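Local coordinates for BtGH115A (Bacteroides thetaiotaomicron, PDB 5BY3), which removes 4-O-methyl-glucuronic acid from decorated arabinogalactans as a family GH115 alpha-glucuronidase, at residues A[172-184]-A[188-200]. Sequence-based numbering, arbitrary orientation.
Sequences WGLMPWSNKTYEP and KGEIGPRTNERIF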
ATOM      1  N   TRP A 172     -13.403   6.278 -10.776  1.00 43.36           N
ATOM      2  CA  TRP A 172     -13.281   5.574 -12.074  1.00 38.49           C
ATOM      3  C   TRP A 172     -13.196   4.054 -11.937  1.00 38.28           C
ATOM      4  O   TRP A 172     -12.785   3.365 -12.854  1.00 39.51           O
ATOM      5  CB  TRP A 172     -12.100   6.104 -12.897  1.00 36.71           C
ATOM      6  CG  TRP A 172     -12.093   7.571 -12.976  1.00 42.76           C
ATOM      7  CD1 TRP A 172     -12.691   8.334 -13.936  1.00 42.73           C
ATOM      8  CD2 TRP A 172     -11.508   8.499 -12.027  1.00 43.39           C
ATOM      9  NE1 TRP A 172     -12.525   9.682 -13.653  1.00 44.86           N
ATOM     10  CE2 TRP A 172     -11.819   9.815 -12.484  1.00 48.50           C
ATOM     11  CE3 TRP A 172     -10.781   8.349 -10.842  1.00 39.92           C
ATOM     12  CZ2 TRP A 172     -11.414  10.976 -11.793  1.00 43.99           C
ATOM     13  CZ3 TRP A 172     -10.371   9.502 -10.151  1.00 44.84           C
ATOM     14  CH2 TRP A 172     -10.680  10.798 -10.640  1.00 48.99           C
ATOM     15  N   GLY A 173     -13.628   3.521 -10.809  1.00 39.94           N
ATOM     16  CA  GLY A 173     -13.531   2.090 -10.569  1.00 39.94           C
ATOM     17  C   GLY A 173     -14.469   1.565  -9.509  1.00 41.76           C
ATOM     18  O   GLY A 173     -15.566   1.099  -9.813  1.00 45.40           O
ATOM     19  N   LEU A 174     -14.056   1.639  -8.253  1.00 40.14           N
ATOM     20  CA  LEU A 174     -14.867   1.024  -7.220  1.00 36.49           C
ATOM     21  C   LEU A 174     -16.199   1.722  -7.025  1.00 38.65           C
ATOM     22  O   LEU A 174     -17.202   1.038  -6.762  1.00 43.62           O
ATOM     23  CB  LEU A 174     -14.109   0.810  -5.915  1.00 31.80           C
ATOM     24  CG  LEU A 174     -14.754  -0.064  -4.843  1.00 32.76           C
ATOM     25  CD1 LEU A 174     -13.714  -0.696  -3.961  1.00 34.19           C
ATOM     26  CD2 LEU A 174     -15.687   0.770  -3.991  1.00 39.09           C
HETATM   27  N   MSE A 175     -16.264   3.045  -7.200  1.00 45.07           N
HETATM   28  CA  MSE A 175     -17.610   3.707  -7.062  1.00 49.39           C
HETATM   29  C   MSE A 175     -18.582   3.232  -8.162  1.00 49.65           C
HETATM   30  O   MSE A 175     -19.589   2.622  -7.808  1.00 47.40           O
HETATM   31  CB  MSE A 175     -17.617   5.216  -6.792  1.00 47.81           C
HETATM   32  CG  MSE A 175     -19.011   5.710  -6.379  1.00 46.58           C
HETATM   33 SE   MSE A 175     -20.143   6.010  -7.985  1.00 51.85          SE
HETATM   34  CE  MSE A 175     -19.348   7.592  -8.825  1.00 41.74           C
ATOM     35  N   PRO A 176     -18.292   3.440  -9.465  1.00 48.04           N
ATOM     36  CA  PRO A 176     -19.254   2.984 -10.508  1.00 48.57           C
ATOM     37  C   PRO A 176     -19.491   1.484 -10.498  1.00 49.13           C
ATOM     38  O   PRO A 176     -20.608   1.045 -10.734  1.00 53.48           O
ATOM     39  CB  PRO A 176     -18.626   3.422 -11.839  1.00 44.53           C
ATOM     40  CG  PRO A 176     -17.207   3.748 -11.535  1.00 46.49           C
ATOM     41  CD  PRO A 176     -17.088   4.053 -10.066  1.00 47.77           C
ATOM     42  N   TRP A 177     -18.465   0.704 -10.192  1.00 45.82           N
ATOM     43  CA  TRP A 177     -18.644  -0.737 -10.087  1.00 41.87           C
ATOM     44  C   TRP A 177     -19.686  -1.103  -9.017  1.00 45.44           C
ATOM     45  O   TRP A 177     -20.564  -1.929  -9.254  1.00 46.12           O
ATOM     46  CB  TRP A 177     -17.308  -1.417  -9.820  1.00 38.86           C
ATOM     47  CG  TRP A 177     -17.470  -2.824  -9.469  1.00 38.08           C
ATOM     48  CD1 TRP A 177     -17.729  -3.866 -10.335  1.00 39.68           C
ATOM     49  CD2 TRP A 177     -17.417  -3.387  -8.150  1.00 36.39           C
ATOM     50  NE1 TRP A 177     -17.839  -5.035  -9.617  1.00 40.85           N
ATOM     51  CE2 TRP A 177     -17.669  -4.769  -8.277  1.00 35.49           C
ATOM     52  CE3 TRP A 177     -17.202  -2.849  -6.869  1.00 40.13           C
ATOM     53  CZ2 TRP A 177     -17.688  -5.638  -7.181  1.00 37.37           C
ATOM     54  CZ3 TRP A 177     -17.232  -3.734  -5.749  1.00 40.53           C
ATOM     55  CH2 TRP A 177     -17.480  -5.103  -5.923  1.00 36.80           C
ATOM     56  N   SER A 178     -19.591  -0.481  -7.846  1.00 46.59           N
ATOM     57  CA  SER A 178     -20.556  -0.736  -6.777  1.00 48.64           C
ATOM     58  C   SER A 178     -21.992  -0.269  -7.129  1.00 49.14           C
ATOM     59  O   SER A 178     -22.935  -1.075  -7.078  1.00 47.16           O
ATOM     60  CB  SER A 178     -20.090  -0.094  -5.470  1.00 46.83           C
ATOM     61  OG  SER A 178     -20.998  -0.420  -4.451  1.00 50.85           O
ATOM     62  N   ASN A 179     -22.096   1.017  -7.498  1.00 46.52           N
ATOM     63  CA  ASN A 179     -23.307   1.757  -7.869  1.00 49.72           C
ATOM     64  C   ASN A 179     -24.079   1.283  -9.114  1.00 51.22           C
ATOM     65  O   ASN A 179     -25.242   1.616  -9.277  1.00 50.58           O
ATOM     66  CB  ASN A 179     -22.889   3.218  -8.087  1.00 51.80           C
ATOM     67  CG  ASN A 179     -24.057   4.181  -8.135  1.00 47.98           C
ATOM     68  OD1 ASN A 179     -24.771   4.362  -7.155  1.00 56.61           O
ATOM     69  ND2 ASN A 179     -24.223   4.831  -9.257  1.00 42.37           N
ATOM     70  N   LYS A 180     -23.428   0.542 -10.005  1.00 52.12           N
ATOM     71  CA  LYS A 180     -24.097   0.048 -11.231  1.00 57.38           C
ATOM     72  C   LYS A 180     -23.951  -1.470 -11.463  1.00 54.82           C
ATOM     73  O   LYS A 180     -24.899  -2.103 -11.900  1.00 57.89           O
ATOM     74  CB  LYS A 180     -23.683   0.833 -12.493  1.00 57.13           C
ATOM     75  CG  LYS A 180     -23.365   2.297 -12.265  1.00 61.37           C
ATOM     76  CD  LYS A 180     -24.399   3.291 -12.755  1.00 67.43           C
ATOM     77  CE  LYS A 180     -23.604   4.446 -13.372  1.00 71.57           C
ATOM     78  NZ  LYS A 180     -24.370   5.673 -13.702  1.00 75.70           N
ATOM     79  N   THR A 181     -22.798  -2.053 -11.131  1.00 51.20           N
ATOM     80  CA  THR A 181     -22.587  -3.459 -11.402  1.00 47.43           C
ATOM     81  C   THR A 181     -22.888  -4.415 -10.255  1.00 52.58           C
ATOM     82  O   THR A 181     -23.638  -5.373 -10.440  1.00 54.18           O
ATOM     83  CB  THR A 181     -21.191  -3.719 -11.916  1.00 46.46           C
ATOM     84  OG1 THR A 181     -20.889  -2.773 -12.949  1.00 42.19           O
ATOM     85  CG2 THR A 181     -21.123  -5.133 -12.459  1.00 40.90           C
ATOM     86  N   TYR A 182     -22.337  -4.159  -9.069  1.00 54.20           N
ATOM     87  CA  TYR A 182     -22.498  -5.099  -7.964  1.00 45.68           C
ATOM     88  C   TYR A 182     -23.694  -4.872  -7.058  1.00 50.15           C
ATOM     89  O   TYR A 182     -24.363  -5.827  -6.672  1.00 45.32           O
ATOM     90  CB  TYR A 182     -21.218  -5.210  -7.136  1.00 47.42           C
ATOM     91  CG  TYR A 182     -21.345  -6.249  -6.057  1.00 42.00           C
ATOM     92  CD1 TYR A 182     -21.463  -7.594  -6.381  1.00 44.27           C
ATOM     93  CD2 TYR A 182     -21.417  -5.875  -4.718  1.00 39.36           C
ATOM     94  CE1 TYR A 182     -21.619  -8.556  -5.388  1.00 47.18           C
ATOM     95  CE2 TYR A 182     -21.568  -6.818  -3.716  1.00 42.20           C
ATOM     96  CZ  TYR A 182     -21.664  -8.157  -4.059  1.00 46.55           C
ATOM     97  OH  TYR A 182     -21.802  -9.093  -3.079  1.00 44.99           O
ATOM     98  N   GLU A 183     -23.933  -3.621  -6.670  1.00 53.23           N
ATOM     99  CA  GLU A 183     -25.078  -3.294  -5.819  1.00 53.04           C
ATOM    100  C   GLU A 183     -25.785  -2.097  -6.456  1.00 54.49           C
ATOM    101  O   GLU A 183     -25.615  -0.955  -5.975  1.00 55.68           O
ATOM    102  CB  GLU A 183     -24.577  -2.946  -4.435  1.00 59.83           C
ATOM    103  CG  GLU A 183     -25.620  -2.905  -3.331  1.00 61.95           C
ATOM    104  CD  GLU A 183     -25.019  -2.430  -2.026  1.00 64.76           C
ATOM    105  OE1 GLU A 183     -23.783  -2.211  -1.992  1.00 66.58           O
ATOM    106  OE2 GLU A 183     -25.768  -2.283  -1.035  1.00 61.28           O
ATOM    107  N   PRO A 184     -26.533  -2.339  -7.568  1.00 55.76           N
ATOM    108  CA  PRO A 184     -27.069  -1.236  -8.390  1.00 57.40           C
ATOM    109  C   PRO A 184     -28.003  -0.355  -7.553  1.00 59.03           C
ATOM    110  O   PRO A 184     -28.900  -0.850  -6.878  1.00 58.65           O
ATOM    111  CB  PRO A 184     -27.836  -1.969  -9.503  1.00 57.59           C
ATOM    112  CG  PRO A 184     -27.269  -3.361  -9.521  1.00 52.48           C
ATOM    113  CD  PRO A 184     -26.963  -3.658  -8.093  1.00 52.84           C
ATOM    114  N   LYS A 188     -27.344   8.807  -6.206  1.00 69.99           N
ATOM    115  CA  LYS A 188     -26.277   9.314  -7.104  1.00 78.40           C
ATOM    116  C   LYS A 188     -24.892   8.667  -7.025  1.00 79.94           C
ATOM    117  O   LYS A 188     -24.285   8.397  -8.071  1.00 93.21           O
ATOM    118  CB  LYS A 188     -26.178  10.858  -7.003  1.00 89.49           C
ATOM    119  CG  LYS A 188     -24.899  11.508  -7.546  1.00 88.77           C
ATOM    120  CD  LYS A 188     -25.074  12.990  -7.868  1.00 84.14           C
ATOM    121  CE  LYS A 188     -23.813  13.801  -7.572  1.00 87.83           C
ATOM    122  NZ  LYS A 188     -22.634  13.568  -8.466  1.00 74.49           N
ATOM    123  N   GLY A 189     -24.378   8.426  -5.820  1.00 65.48           N
ATOM    124  CA  GLY A 189     -23.047   7.788  -5.725  1.00 56.67           C
ATOM    125  C   GLY A 189     -22.993   6.772  -4.608  1.00 57.29           C
ATOM    126  O   GLY A 189     -22.133   6.851  -3.718  1.00 54.12           O
ATOM    127  N   GLU A 190     -23.920   5.823  -4.638  1.00 53.15           N
ATOM    128  CA  GLU A 190     -24.075   4.945  -3.508  1.00 55.23           C
ATOM    129  C   GLU A 190     -23.278   3.629  -3.627  1.00 53.85           C
ATOM    130  O   GLU A 190     -23.411   2.901  -4.609  1.00 49.68           O
ATOM    131  CB  GLU A 190     -25.551   4.711  -3.200  1.00 57.13           C
ATOM    132  CG  GLU A 190     -25.772   4.215  -1.776  1.00 63.72           C
ATOM    133  CD  GLU A 190     -27.235   4.011  -1.430  1.00 66.50           C
ATOM    134  OE1 GLU A 190     -27.951   3.367  -2.220  1.00 65.32           O
ATOM    135  OE2 GLU A 190     -27.656   4.493  -0.354  1.00 72.69           O
ATOM    136  N   ILE A 191     -22.444   3.391  -2.606  1.00 46.04           N
ATOM    137  CA  ILE A 191     -21.631   2.196  -2.413  1.00 43.49           C
ATOM    138  C   ILE A 191     -22.207   1.698  -1.121  1.00 42.92           C
ATOM    139  O   ILE A 191     -21.880   2.212  -0.047  1.00 47.18           O
ATOM    140  CB  ILE A 191     -20.121   2.547  -2.223  1.00 43.72           C
ATOM    141  CG1 ILE A 191     -19.630   3.439  -3.377  1.00 37.47           C
ATOM    142  CG2 ILE A 191     -19.248   1.298  -1.928  1.00 34.86           C
ATOM    143  CD1 ILE A 191     -18.149   3.822  -3.272  1.00 42.00           C
ATOM    144  N   GLY A 192     -23.105   0.731  -1.228  1.00 43.42           N
ATOM    145  CA  GLY A 192     -24.049   0.476  -0.175  1.00 43.00           C
ATOM    146  C   GLY A 192     -23.616  -0.596   0.790  1.00 50.00           C
ATOM    147  O   GLY A 192     -22.442  -0.976   0.813  1.00 47.75           O
ATOM    148  N   PRO A 193     -24.573  -1.097   1.598  1.00 52.88           N
ATOM    149  CA  PRO A 193     -24.232  -2.113   2.590  1.00 49.15           C
ATOM    150  C   PRO A 193     -23.630  -3.381   1.981  1.00 46.38           C
ATOM    151  O   PRO A 193     -22.646  -3.903   2.520  1.00 55.48           O
ATOM    152  CB  PRO A 193     -25.581  -2.398   3.314  1.00 49.17           C
ATOM    153  CG  PRO A 193     -26.659  -1.832   2.414  1.00 47.99           C
ATOM    154  CD  PRO A 193     -25.998  -0.686   1.675  1.00 48.81           C
ATOM    155  N   ARG A 194     -24.216  -3.880   0.899  1.00 46.23           N
ATOM    156  CA  ARG A 194     -23.771  -5.150   0.290  1.00 50.17           C
ATOM    157  C   ARG A 194     -22.315  -5.057  -0.217  1.00 46.78           C
ATOM    158  O   ARG A 194     -21.494  -5.924   0.074  1.00 49.39           O
ATOM    159  CB  ARG A 194     -24.777  -5.658  -0.778  1.00 51.69           C
ATOM    160  CG  ARG A 194     -25.536  -6.944  -0.423  1.00 51.46           C
ATOM    161  CD  ARG A 194     -26.742  -6.729   0.474  1.00 60.58           C
ATOM    162  NE  ARG A 194     -26.370  -6.577   1.889  1.00 70.89           N
ATOM    163  CZ  ARG A 194     -27.075  -5.910   2.813  1.00 71.99           C
ATOM    164  NH1 ARG A 194     -28.222  -5.306   2.492  1.00 66.62           N
ATOM    165  NH2 ARG A 194     -26.621  -5.823   4.067  1.00 66.59           N
ATOM    166  N   THR A 195     -21.967  -3.970  -0.895  1.00 46.55           N
ATOM    167  CA  THR A 195     -20.561  -3.729  -1.251  1.00 43.89           C
ATOM    168  C   THR A 195     -19.618  -3.709  -0.017  1.00 45.15           C
ATOM    169  O   THR A 195     -18.557  -4.356  -0.025  1.00 47.55           O
ATOM    170  CB  THR A 195     -20.430  -2.466  -2.076  1.00 41.47           C
ATOM    171  OG1 THR A 195     -21.404  -2.516  -3.132  1.00 39.60           O
ATOM    172  CG2 THR A 195     -19.019  -2.320  -2.636  1.00 36.01           C
ATOM    173  N   ASN A 196     -20.029  -3.031   1.049  1.00 42.11           N
ATOM    174  CA  ASN A 196     -19.201  -2.947   2.255  1.00 44.44           C
ATOM    175  C   ASN A 196     -18.985  -4.290   2.973  1.00 48.57           C
ATOM    176  O   ASN A 196     -17.858  -4.599   3.385  1.00 47.66           O
ATOM    177  CB  ASN A 196     -19.683  -1.822   3.182  1.00 44.97           C
ATOM    178  CG  ASN A 196     -19.231  -0.452   2.701  1.00 48.85           C
ATOM    179  OD1 ASN A 196     -18.076  -0.049   2.918  1.00 50.99           O
ATOM    180  ND2 ASN A 196     -20.119   0.262   2.001  1.00 44.84           N
ATOM    181  N   GLU A 197     -20.036  -5.114   3.060  1.00 48.87           N
ATOM    182  CA  GLU A 197     -19.872  -6.477   3.559  1.00 46.46           C
ATOM    183  C   GLU A 197     -18.795  -7.249   2.779  1.00 47.36           C
ATOM    184  O   GLU A 197     -17.987  -7.973   3.385  1.00 48.04           O
ATOM    185  CB  GLU A 197     -21.201  -7.215   3.575  1.00 50.60           C
ATOM    186  CG  GLU A 197     -22.211  -6.588   4.527  1.00 57.54           C
ATOM    187  CD  GLU A 197     -23.608  -7.184   4.406  1.00 65.16           C
ATOM    188  OE1 GLU A 197     -24.089  -7.369   3.253  1.00 61.01           O
ATOM    189  OE2 GLU A 197     -24.230  -7.437   5.468  1.00 61.89           O
ATOM    190  N   ARG A 198     -18.775  -7.078   1.449  1.00 43.20           N
ATOM    191  CA  ARG A 198     -17.728  -7.645   0.612  1.00 45.04           C
ATOM    192  C   ARG A 198     -16.313  -7.139   0.947  1.00 43.76           C
ATOM    193  O   ARG A 198     -15.394  -7.950   1.046  1.00 41.30           O
ATOM    194  CB  ARG A 198     -18.019  -7.441  -0.876  1.00 45.48           C
ATOM    195  CG  ARG A 198     -19.019  -8.437  -1.452  1.00 48.10           C
ATOM    196  CD  ARG A 198     -18.620  -9.905  -1.319  1.00 43.80           C
ATOM    197  NE  ARG A 198     -19.656 -10.722  -1.952  1.00 43.85           N
ATOM    198  CZ  ARG A 198     -19.725 -12.056  -1.999  1.00 44.87           C
ATOM    199  NH1 ARG A 198     -18.817 -12.865  -1.430  1.00 41.99           N
ATOM    200  NH2 ARG A 198     -20.760 -12.584  -2.641  1.00 43.26           N
ATOM    201  N   ILE A 199     -16.158  -5.820   1.115  1.00 40.99           N
ATOM    202  CA  ILE A 199     -14.902  -5.227   1.556  1.00 40.49           C
ATOM    203  C   ILE A 199     -14.483  -5.741   2.931  1.00 44.02           C
ATOM    204  O   ILE A 199     -13.309  -6.129   3.131  1.00 44.43           O
ATOM    205  CB  ILE A 199     -14.954  -3.691   1.534  1.00 45.75           C
ATOM    206  CG1 ILE A 199     -15.331  -3.221   0.111  1.00 45.63           C
ATOM    207  CG2 ILE A 199     -13.608  -3.124   1.972  1.00 40.91           C
ATOM    208  CD1 ILE A 199     -15.569  -1.722  -0.034  1.00 44.37           C
ATOM    209  N   PHE A 200     -15.444  -5.810   3.853  1.00 42.22           N
ATOM    210  CA  PHE A 200     -15.138  -6.294   5.187  1.00 41.09           C
ATOM    211  C   PHE A 200     -14.748  -7.769   5.248  1.00 43.53           C
ATOM    212  O   PHE A 200     -13.841  -8.130   6.043  1.00 45.57           O
ATOM    213  CB  PHE A 200     -16.226  -5.957   6.197  1.00 47.50           C
ATOM    214  CG  PHE A 200     -16.662  -4.506   6.214  1.00 44.82           C
ATOM    215  CD1 PHE A 200     -15.789  -3.468   5.920  1.00 44.88           C
ATOM    216  CD2 PHE A 200     -17.976  -4.181   6.561  1.00 48.98           C
ATOM    217  CE1 PHE A 200     -16.222  -2.152   5.954  1.00 44.95           C
ATOM    218  CE2 PHE A 200     -18.421  -2.855   6.581  1.00 42.34           C
ATOM    219  CZ  PHE A 200     -17.538  -1.844   6.290  1.00 43.73           C
TER
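Glu183 reaches from the end of helix 174-182 to the start of helix 193-200, its chain fully extended (CG anti to the backbone N, chi1 -166°), and lays its carboxylate over the first turn. Glu183 OE2 takes the N-H of Arg194 at 2.9 Å and Glu183 OE1 that of Thr195 at 2.8 Å, both from above the carboxylate plane; the hydroxyl of Thr195 comes to the anti lone pair of OE1 at 2.7 Å. Cutting this side chain back to an alanine is likely to leave both amides without their carboxylate and the Thr195 hydroxyl with only its link to Ser178.

Thr195 OG1 also receives the hydroxyl of Ser178, with OG to OG1 at 2.5 Å, while its methyl CG2 reaches the Trp177 ring at CZ3. Beside this polar patch Ile191 is the main apolar bump: its CD1 fits between Met175 CG (3.7 Å) and Leu174 CD2 (4.0 Å), and its CG2 leans on Ser178. On the other flank the Tyr182 ring turns an edge to Thr195 OG1 and crosses Arg198, whose NE meets Tyr182 OH at 2.9 Å, almost straight (172°) and in the guanidinium plane. Trp134 meets the Tyr182 ring edge-to-face and makes a cation-pi contact with Arg198.

The pair forms the helical part of the beta-alpha-beta crossover between adjacent parallel strands 162-166 and 210-212 of the TIM-barrel-type GH115 domain, the Glu183 carboxylate taking first-turn amides of the helix that begins after Gly192 at the N-cap.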